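Local coordinates for protein AA9 family lytic polysaccharide monooxygenase B (Heterobasidion irregulare TC 32-1, PDB 5NNS) that oxidatively cleaves crystalline and amorphous polysaccharides at C1 of the glycosidic bond, using a copper ion, a reducing agent and H2O2 or O2, at residues 8-13 / 67-72; 60-65 / 170-175; 118-123 / 204-209. One frame throughout, in Å; residues are numbered along the deposited sequence.

Contact 1 (8-13 / 67-72). With GOL (glycerol), chain I.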
loop_
_atom_site.group_PDB
_atom_site.type_symbol
_atom_site.label_atom_id
_atom_site.label_comp_id
_atom_site.label_asym_id
_atom_site.label_seq_id
_atom_site.Cartn_x
_atom_site.Cartn_y
_atom_site.Cartn_z
ATOM N N SER A 8 5.591 -0.300 12.680
ATOM C CA SER A 8 5.887 -1.261 13.742
ATOM C C SER A 8 5.659 -2.634 13.126
ATOM O O SER A 8 4.534 -2.967 12.753
ATOM C CB SER A 8 4.998 -1.049 14.970
ATOM O OG SER A 8 5.262 -2.015 15.978
ATOM N N LEU A 9 6.739 -3.403 12.991
ATOM C CA LEU A 9 6.726 -4.693 12.310
ATOM C C LEU A 9 7.232 -5.762 13.280
ATOM O O LEU A 9 8.404 -5.748 13.677
ATOM C CB LEU A 9 7.603 -4.650 11.048
ATOM C CG LEU A 9 7.397 -3.467 10.093
ATOM C CD1 LEU A 9 8.500 -3.429 9.050
ATOM C CD2 LEU A 9 6.030 -3.508 9.419
ATOM N N ALA A 10 6.330 -6.668 13.667
ATOM C CA ALA A 10 6.635 -7.756 14.596
ATOM C C ALA A 10 7.346 -7.242 15.857
ATOM O O ALA A 10 8.406 -7.748 16.242
ATOM C CB ALA A 10 7.455 -8.820 13.884
ATOM N N GLY A 11 6.764 -6.202 16.462
ATOM C CA GLY A 11 7.222 -5.661 17.737
ATOM C C GLY A 11 8.334 -4.621 17.719
ATOM O O GLY A 11 8.739 -4.156 18.782
ATOM N N THR A 12 8.822 -4.243 16.537
ATOM C CA THR A 12 9.972 -3.330 16.417
ATOM C C THR A 12 9.613 -2.106 15.586
ATOM O O THR A 12 9.051 -2.233 14.500
ATOM C CB THR A 12 11.176 -4.034 15.757
ATOM O OG1 THR A 12 11.526 -5.196 16.517
ATOM C CG2 THR A 12 12.391 -3.099 15.659
ATOM N N TRP A 13 9.972 -0.934 16.098
ATOM C CA TRP A 13 9.720 0.337 15.420
ATOM C C TRP A 13 10.718 0.556 14.279
ATOM O O TRP A 13 11.903 0.281 14.433
ATOM C CB TRP A 13 9.834 1.487 16.426
ATOM C CG TRP A 13 9.513 2.839 15.867
ATOM C CD1 TRP A 13 10.395 3.751 15.339
ATOM C CD2 TRP A 13 8.217 3.437 15.786
ATOM N NE1 TRP A 13 9.717 4.880 14.932
ATOM C CE2 TRP A 13 8.381 4.715 15.201
ATOM C CE3 TRP A 13 6.930 3.019 16.156
ATOM C CZ2 TRP A 13 7.300 5.582 14.975
ATOM C CZ3 TRP A 13 5.848 3.886 15.929
ATOM C CH2 TRP A 13 6.049 5.152 15.346
ATOM N N ALA A 67 6.910 -14.898 8.670
ATOM C CA ALA A 67 5.615 -14.998 8.023
ATOM C C ALA A 67 4.633 -15.312 9.142
ATOM O O ALA A 67 4.944 -16.116 10.019
ATOM C CB ALA A 67 5.624 -16.090 6.959
ATOM N N GLY A 68 3.476 -14.647 9.136
ATOM C CA GLY A 68 2.530 -14.700 10.261
ATOM C C GLY A 68 2.588 -13.465 11.152
ATOM O O GLY A 68 1.626 -13.186 11.871
ATOM N N SER A 69 3.712 -12.732 11.103
ATOM C CA SER A 69 3.923 -11.515 11.898
ATOM C C SER A 69 2.926 -10.402 11.597
ATOM O O SER A 69 2.518 -10.219 10.455
ATOM C CB SER A 69 5.314 -10.921 11.637
ATOM O OG SER A 69 6.358 -11.813 11.971
ATOM N N SER A 70 2.591 -9.647 12.639
ATOM C CA SER A 70 1.748 -8.466 12.539
ATOM C C SER A 70 2.607 -7.279 12.081
ATOM O O SER A 70 3.697 -7.045 12.623
ATOM C CB SER A 70 1.119 -8.166 13.903
ATOM O OG SER A 70 0.165 -7.130 13.819
ATOM N N VAL A 71 2.106 -6.538 11.093
ATOM C CA VAL A 71 2.787 -5.360 10.560
ATOM C C VAL A 71 1.826 -4.178 10.601
ATOM O O VAL A 71 0.693 -4.277 10.126
ATOM C CB VAL A 71 3.354 -5.586 9.127
ATOM C CG1 VAL A 71 4.550 -6.530 9.181
ATOM C CG2 VAL A 71 2.315 -6.138 8.157
ATOM N N THR A 72 2.274 -3.083 11.215
ATOM C CA THR A 72 1.484 -1.866 11.339
ATOM C C THR A 72 2.186 -0.741 10.591
ATOM O O THR A 72 3.409 -0.588 10.700
ATOM C CB THR A 72 1.284 -1.454 12.811
ATOM O OG1 THR A 72 0.579 -2.488 13.503
ATOM C CG2 THR A 72 0.484 -0.157 12.921
HETATM C C1 GOL I . 3.455 -4.524 16.883
HETATM O O1 GOL I . 4.307 -4.694 15.744
HETATM C C2 GOL I . 2.126 -3.915 16.442
HETATM O O2 GOL I . 1.294 -3.653 17.584
HETATM C C3 GOL I . 1.390 -4.867 15.506
HETATM O O3 GOL I . 1.829 -4.714 14.154
#

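Contact 2 (60-65 / 170-175)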
loop_
_atom_site.group_PDB
_atom_site.type_symbol
_atom_site.label_atom_id
_atom_site.label_comp_id
_atom_site.label_asym_id
_atom_site.label_seq_id
_atom_site.Cartn_x
_atom_site.Cartn_y
_atom_site.Cartn_z
ATOM N N GLN A 60 19.894 1.907 2.498
ATOM C CA GLN A 60 18.623 1.183 2.438
ATOM C C GLN A 60 18.616 0.037 3.441
ATOM O O GLN A 60 19.502 -0.815 3.409
ATOM C CB GLN A 60 18.393 0.628 1.026
ATOM C CG GLN A 60 17.020 -0.000 0.789
ATOM C CD GLN A 60 15.883 0.999 0.905
ATOM O OE1 GLN A 60 15.908 2.052 0.278
ATOM N NE2 GLN A 60 14.880 0.668 1.707
ATOM N N LYS A 61 17.617 0.023 4.321
ATOM C CA LYS A 61 17.431 -1.063 5.285
ATOM C C LYS A 61 16.337 -2.024 4.808
ATOM O O LYS A 61 15.610 -1.725 3.860
ATOM C CB LYS A 61 17.070 -0.503 6.665
ATOM C CG LYS A 61 17.986 0.607 7.190
ATOM C CD LYS A 61 18.069 0.583 8.720
ATOM C CE LYS A 61 18.431 1.931 9.340
ATOM N NZ LYS A 61 17.246 2.790 9.649
ATOM N N SER A 62 16.260 -3.189 5.457
ATOM C CA SER A 62 15.145 -4.141 5.309
ATOM C C SER A 62 14.734 -4.661 6.694
ATOM O O SER A 62 15.590 -4.898 7.543
ATOM C CB SER A 62 15.534 -5.335 4.423
ATOM O OG SER A 62 15.767 -4.959 3.076
ATOM N N ALA A 63 13.433 -4.846 6.917
ATOM C CA ALA A 63 12.927 -5.369 8.188
ATOM C C ALA A 63 12.797 -6.878 8.093
ATOM O O ALA A 63 12.092 -7.384 7.221
ATOM C CB ALA A 63 11.584 -4.748 8.523
ATOM N N THR A 64 13.483 -7.598 8.979
ATOM C CA THR A 64 13.350 -9.052 9.052
ATOM C C THR A 64 12.173 -9.405 9.949
ATOM O O THR A 64 12.109 -8.952 11.092
ATOM C CB THR A 64 14.631 -9.721 9.574
ATOM O OG1 THR A 64 15.740 -9.280 8.784
ATOM C CG2 THR A 64 14.524 -11.242 9.485
ATOM N N VAL A 65 11.240 -10.197 9.410
ATOM C CA VAL A 65 10.010 -10.595 10.111
ATOM C C VAL A 65 9.588 -12.001 9.697
ATOM O O VAL A 65 9.778 -12.398 8.551
ATOM C CB VAL A 65 8.827 -9.615 9.844
ATOM C CG1 VAL A 65 9.056 -8.288 10.544
ATOM C CG2 VAL A 65 8.589 -9.383 8.356
ATOM N N CYS A 170 6.195 2.047 0.074
ATOM C CA CYS A 170 6.800 0.710 0.085
ATOM C C CYS A 170 7.844 0.571 1.178
ATOM O O CYS A 170 8.574 1.516 1.460
ATOM C CB CYS A 170 7.469 0.435 -1.255
ATOM S SG CYS A 170 6.297 0.183 -2.600
ATOM N N ALA A 171 7.909 -0.619 1.772
ATOM C CA ALA A 171 8.931 -0.977 2.757
ATOM C C ALA A 171 9.568 -2.303 2.355
ATOM O O ALA A 171 8.872 -3.193 1.867
ATOM C CB ALA A 171 8.310 -1.088 4.137
ATOM N N GLN A 172 10.881 -2.431 2.552
ATOM C CA GLN A 172 11.597 -3.678 2.244
ATOM C C GLN A 172 11.558 -4.629 3.439
ATOM O O GLN A 172 11.845 -4.225 4.564
ATOM C CB GLN A 172 13.049 -3.396 1.835
ATOM C CG GLN A 172 13.165 -2.621 0.531
ATOM C CD GLN A 172 14.578 -2.531 -0.034
ATOM O OE1 GLN A 172 14.809 -1.818 -1.004
ATOM N NE2 GLN A 172 15.519 -3.256 0.556
ATOM N N LEU A 173 11.189 -5.883 3.187
ATOM C CA LEU A 173 11.188 -6.922 4.213
ATOM C C LEU A 173 12.079 -8.095 3.818
ATOM O O LEU A 173 12.308 -8.344 2.633
ATOM C CB LEU A 173 9.778 -7.462 4.453
ATOM C CG LEU A 173 8.638 -6.495 4.758
ATOM C CD1 LEU A 173 7.343 -7.281 4.876
ATOM C CD2 LEU A 173 8.914 -5.695 6.020
ATOM N N ILE A 174 12.581 -8.799 4.827
ATOM C CA ILE A 174 13.114 -10.144 4.673
ATOM C C ILE A 174 12.146 -11.052 5.429
ATOM O O ILE A 174 12.055 -10.981 6.652
ATOM C CB ILE A 174 14.555 -10.267 5.222
ATOM C CG1 ILE A 174 15.496 -9.316 4.465
ATOM C CG2 ILE A 174 15.057 -11.703 5.086
ATOM C CD1 ILE A 174 16.867 -9.142 5.093
ATOM N N VAL A 175 11.403 -11.877 4.692
ATOM C CA VAL A 175 10.418 -12.780 5.278
ATOM C C VAL A 175 11.093 -14.116 5.568
ATOM O O VAL A 175 11.672 -14.724 4.670
ATOM C CB VAL A 175 9.194 -12.960 4.351
ATOM C CG1 VAL A 175 8.226 -14.001 4.897
ATOM C CG2 VAL A 175 8.483 -11.624 4.168
HETATM O O HOH W 1 14.536 -6.649 1.297
#

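Contact 3 (118-123 / 204-209)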
loop_
_atom_site.group_PDB
_atom_site.type_symbol
_atom_site.label_atom_id
_atom_site.label_comp_id
_atom_site.label_asym_id
_atom_site.label_seq_id
_atom_site.Cartn_x
_atom_site.Cartn_y
_atom_site.Cartn_z
ATOM N N THR A 118 -23.716 4.065 2.454
ATOM C CA THR A 118 -23.617 4.500 1.078
ATOM C C THR A 118 -22.249 5.095 0.836
ATOM O O THR A 118 -21.519 5.388 1.787
ATOM C CB THR A 118 -24.674 5.562 0.759
ATOM O OG1 THR A 118 -24.469 6.696 1.606
ATOM C CG2 THR A 118 -26.080 5.008 0.974
ATOM N N LEU A 119 -21.913 5.299 -0.434
ATOM C CA LEU A 119 -20.624 5.892 -0.801
ATOM C C LEU A 119 -20.365 7.204 -0.050
ATOM O O LEU A 119 -19.248 7.450 0.408
ATOM C CB LEU A 119 -20.549 6.152 -2.314
ATOM C CG LEU A 119 -20.611 4.978 -3.297
ATOM C CD1 LEU A 119 -20.652 5.520 -4.720
ATOM C CD2 LEU A 119 -19.431 4.030 -3.126
ATOM N N THR A 120 -21.411 8.022 0.089
ATOM C CA THR A 120 -21.293 9.382 0.636
ATOM C C THR A 120 -21.536 9.553 2.142
ATOM O O THR A 120 -21.108 10.568 2.711
ATOM C CB THR A 120 -22.258 10.327 -0.093
ATOM O OG1 THR A 120 -23.597 9.827 0.033
ATOM C CG2 THR A 120 -21.881 10.432 -1.554
ATOM N N SER A 121 -22.222 8.592 2.770
ATOM C CA SER A 121 -22.509 8.632 4.216
ATOM C C SER A 121 -22.094 7.364 4.988
ATOM O O SER A 121 -22.389 7.249 6.183
ATOM C CB SER A 121 -24.002 8.888 4.442
ATOM O OG SER A 121 -24.747 7.687 4.336
ATOM N N GLY A 122 -21.364 6.457 4.344
ATOM C CA GLY A 122 -21.034 5.152 4.928
ATOM C C GLY A 122 -19.719 5.123 5.688
ATOM O O GLY A 122 -19.080 6.153 5.904
ATOM N N THR A 123 -19.327 3.924 6.102
ATOM C CA THR A 123 -18.069 3.699 6.792
ATOM C C THR A 123 -17.080 3.071 5.818
ATOM O O THR A 123 -17.354 2.013 5.244
ATOM C CB THR A 123 -18.265 2.762 7.998
ATOM O OG1 THR A 123 -19.173 3.370 8.916
ATOM C CG2 THR A 123 -16.936 2.484 8.709
ATOM N N ILE A 204 -14.730 7.478 -10.406
ATOM C CA ILE A 204 -15.997 7.470 -9.686
ATOM C C ILE A 204 -16.339 8.875 -9.225
ATOM O O ILE A 204 -15.467 9.640 -8.820
ATOM C CB ILE A 204 -15.948 6.484 -8.486
ATOM C CG1 ILE A 204 -17.329 6.337 -7.829
ATOM C CG2 ILE A 204 -14.905 6.895 -7.453
ATOM C CD1 ILE A 204 -17.457 5.087 -6.988
ATOM N N ASP A 205 -17.616 9.211 -9.328
ATOM C CA ASP A 205 -18.159 10.434 -8.770
ATOM C C ASP A 205 -19.155 9.959 -7.733
ATOM O O ASP A 205 -20.278 9.595 -8.073
ATOM C CB ASP A 205 -18.838 11.259 -9.873
ATOM C CG ASP A 205 -19.581 12.490 -9.340
ATOM O OD1 ASP A 205 -19.320 12.948 -8.204
ATOM O OD2 ASP A 205 -20.429 13.010 -10.092
ATOM N N ILE A 206 -18.728 9.946 -6.473
ATOM C CA ILE A 206 -19.580 9.473 -5.365
ATOM C C ILE A 206 -20.845 10.328 -5.175
ATOM O O ILE A 206 -21.882 9.815 -4.750
ATOM C CB ILE A 206 -18.805 9.340 -4.020
ATOM C CG1 ILE A 206 -18.323 10.703 -3.490
ATOM C CG2 ILE A 206 -17.633 8.372 -4.171
ATOM C CD1 ILE A 206 -17.660 10.621 -2.131
ATOM N N TYR A 207 -20.756 11.611 -5.534
ATOM C CA TYR A 207 -21.850 12.581 -5.329
ATOM C C TYR A 207 -23.043 12.427 -6.285
ATOM O O TYR A 207 -24.129 12.903 -5.977
ATOM C CB TYR A 207 -21.296 14.011 -5.361
ATOM C CG TYR A 207 -20.109 14.140 -4.441
ATOM C CD1 TYR A 207 -20.255 13.954 -3.062
ATOM C CD2 TYR A 207 -18.826 14.380 -4.942
ATOM C CE1 TYR A 207 -19.160 14.028 -2.206
ATOM C CE2 TYR A 207 -17.731 14.460 -4.093
ATOM C CZ TYR A 207 -17.908 14.281 -2.725
ATOM O OH TYR A 207 -16.859 14.345 -1.852
ATOM N N SER A 208 -22.844 11.764 -7.424
ATOM C CA SER A 208 -23.953 11.343 -8.292
ATOM C C SER A 208 -24.418 9.901 -8.023
ATOM O O SER A 208 -25.149 9.343 -8.826
ATOM C CB SER A 208 -23.538 11.487 -9.756
ATOM O OG SER A 208 -23.152 12.821 -10.033
ATOM N N HIS A 209 -23.994 9.304 -6.908
ATOM C CA HIS A 209 -24.325 7.919 -6.554
ATOM C C HIS A 209 -24.462 7.809 -5.036
ATOM O O HIS A 209 -23.951 6.868 -4.417
ATOM C CB HIS A 209 -23.242 6.951 -7.055
ATOM C CG HIS A 209 -23.142 6.873 -8.543
ATOM N ND1 HIS A 209 -22.259 7.639 -9.273
ATOM C CD2 HIS A 209 -23.836 6.137 -9.442
ATOM C CE1 HIS A 209 -22.407 7.369 -10.558
ATOM N NE2 HIS A 209 -23.354 6.458 -10.687
#

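Contact 1 (8-13 / 67-72)
S8 and L9 pair antiparallel with T72 and V71, joining the two central strands 4-9 and 70-75 of their sheet. S8 and T72 form the hydrogen-bonded pair, T72 N reaching S8 O at 2.7 Å and S8 N returning to T72 O, while L9 and V71 form the non-hydrogen-bonded pair beside it. Where the strand gives way to the type I' turn from L9 to T12, A10 N donates to S70 O at 2.9 Å. L9 and V71 turn inward: CG of L9 lies anti to its carbonyl carbon (chi1 -49°), which drops CD2 against the V71 side chain. CD2 meets V71 CG1 at only 3.4 Å, a tight contact, and CB of V71 is equally near. The other face carries the hydroxyls of S8 and T72. S8 OG is held anti to the backbone N (chi1 178°), and a glycerol, probably from the crystallisation liquor, spans the gap between it and T72 OG1. Glycerol O1 is hydrogen-bonded to S8 OG at 2.9 Å and accepts from G11 N of the turn at 3.0 Å; O3 is hydrogen-bonded to T72 OG1 at 2.6 Å and weakly to S70 OG. T72 OG1 has a second partner in T137 OG1. The pairing therefore has two chemistries: an apolar underside that joins the interior of the β-sandwich, and a polar outer face whose hydroxyls and turn amide can take up a small polyol.

Contact 2 (60-65 / 170-175)
A63 lies between Q172 and I174 in a parallel pairing: its N donates to Q172 O at 2.9 Å and its O accepts from I174 N at 2.8 Å. V65 N continues the series to I174 O at 3.0 Å. The tight part is the inner face, where A63 CB packs on L173 CD2 at 3.8 Å and V65 leans more distantly on L173 CD1. Before strand 63-66 begins, Q172 reaches across with an extended chain (chi2 -170°). Its NE2 donates to S62 OG at 3.1 Å, the oxygen lying in the amide plane, and also bonds T97 OG1, while OE1 takes R31 NE. Q60 comes from the opposite direction, its CG 3.4 Å from Q172 OE1 and its amide plane 26° from that of Q172; Q60 OE1 is bonded to L56 N. The solvent side is looser: T64 OG1 merely touches I174 CD1 at 3.9 Å, and a water joins S62 OG to L173 O, with a sodium ion about 3 Å from the S62 side chain. Strand 63-66 thus closes one edge of the mixed sheet beside 165-176, whose other neighbour is 147-157; A63, V65 and L173 all press inward onto L9 of strand 4-9 in the facing sheet.

Contact 3 (118-123 / 204-209)
L119 and T120 pack on I204, I206 and H209 where two loops of the AA9 β-sandwich meet, one linking strands 106-116 and 123-124, the other belonging to the long C-terminal segment that follows strand 165-176. The second carries D205 and Y207, both seen to bind a glucan chain in a structure of this protein; their CB atoms point away from 118-123, consistent with the contact backing part of the glucan-binding surface. Between the two segments themselves the joint is made by van der Waals contact, although L119 also has a backbone hydrogen bond with E212, just beyond 204-209. L119 is the centre of the packing. Its CG is anti to the carbonyl carbon (chi1 -63°), bringing CD1 to I204 CD1 at 3.9 Å and to H209, whose O is 3.6 Å and CB 3.8 Å from L119 CD1; the leucine and histidine side chains run alongside in the same direction. CB of L119 meets CB of I206 at 4.0 Å. From the flank, T120 CG2 sits 3.3 Å from I206 O and reaches obliquely toward the Y207 ring. Within the second loop I206 CG1 lies 3.5 Å above the Y207 ring, over its centre, and the phenol OH is bonded to the carbonyl of H159. Polar bonds hold each loop to itself and to its surroundings. L119 O accepts from W124 NE1, outside the segments. D205 organises its turn with both carboxylate oxygens: OD2 receives S208 OG at 2.7 Å from above the carboxylate plane, whereas OD1 is bonded to S161 OG and weakly to Y207 N. H209 ND1 donates to D205 O at 3.0 Å, at 178°, with the oxygen in the ring plane.

Overall arrangement
Contacts 1 and 2 are neighbours, their centres 11 Å apart, and they occupy the two facing sheets of the β-sandwich: contact 1 joins strands of the antiparallel sheet, contact 2 the edge pair of the mixed one. Along the chain their segments alternate, and strand 63-66 leads through a short loop into 70-75, so the chain crosses from one sheet to the other between them. A10 packs on V65 and A67 on V175 across the two. Contact 3 stands apart, its centre 34 Å from that of contact 1, which it follows in series, and 37 Å from that of contact 2, with whose segments its own alternate. It holds the glucan-binding D205 and Y207, while the other two contacts build the framework of the sandwich.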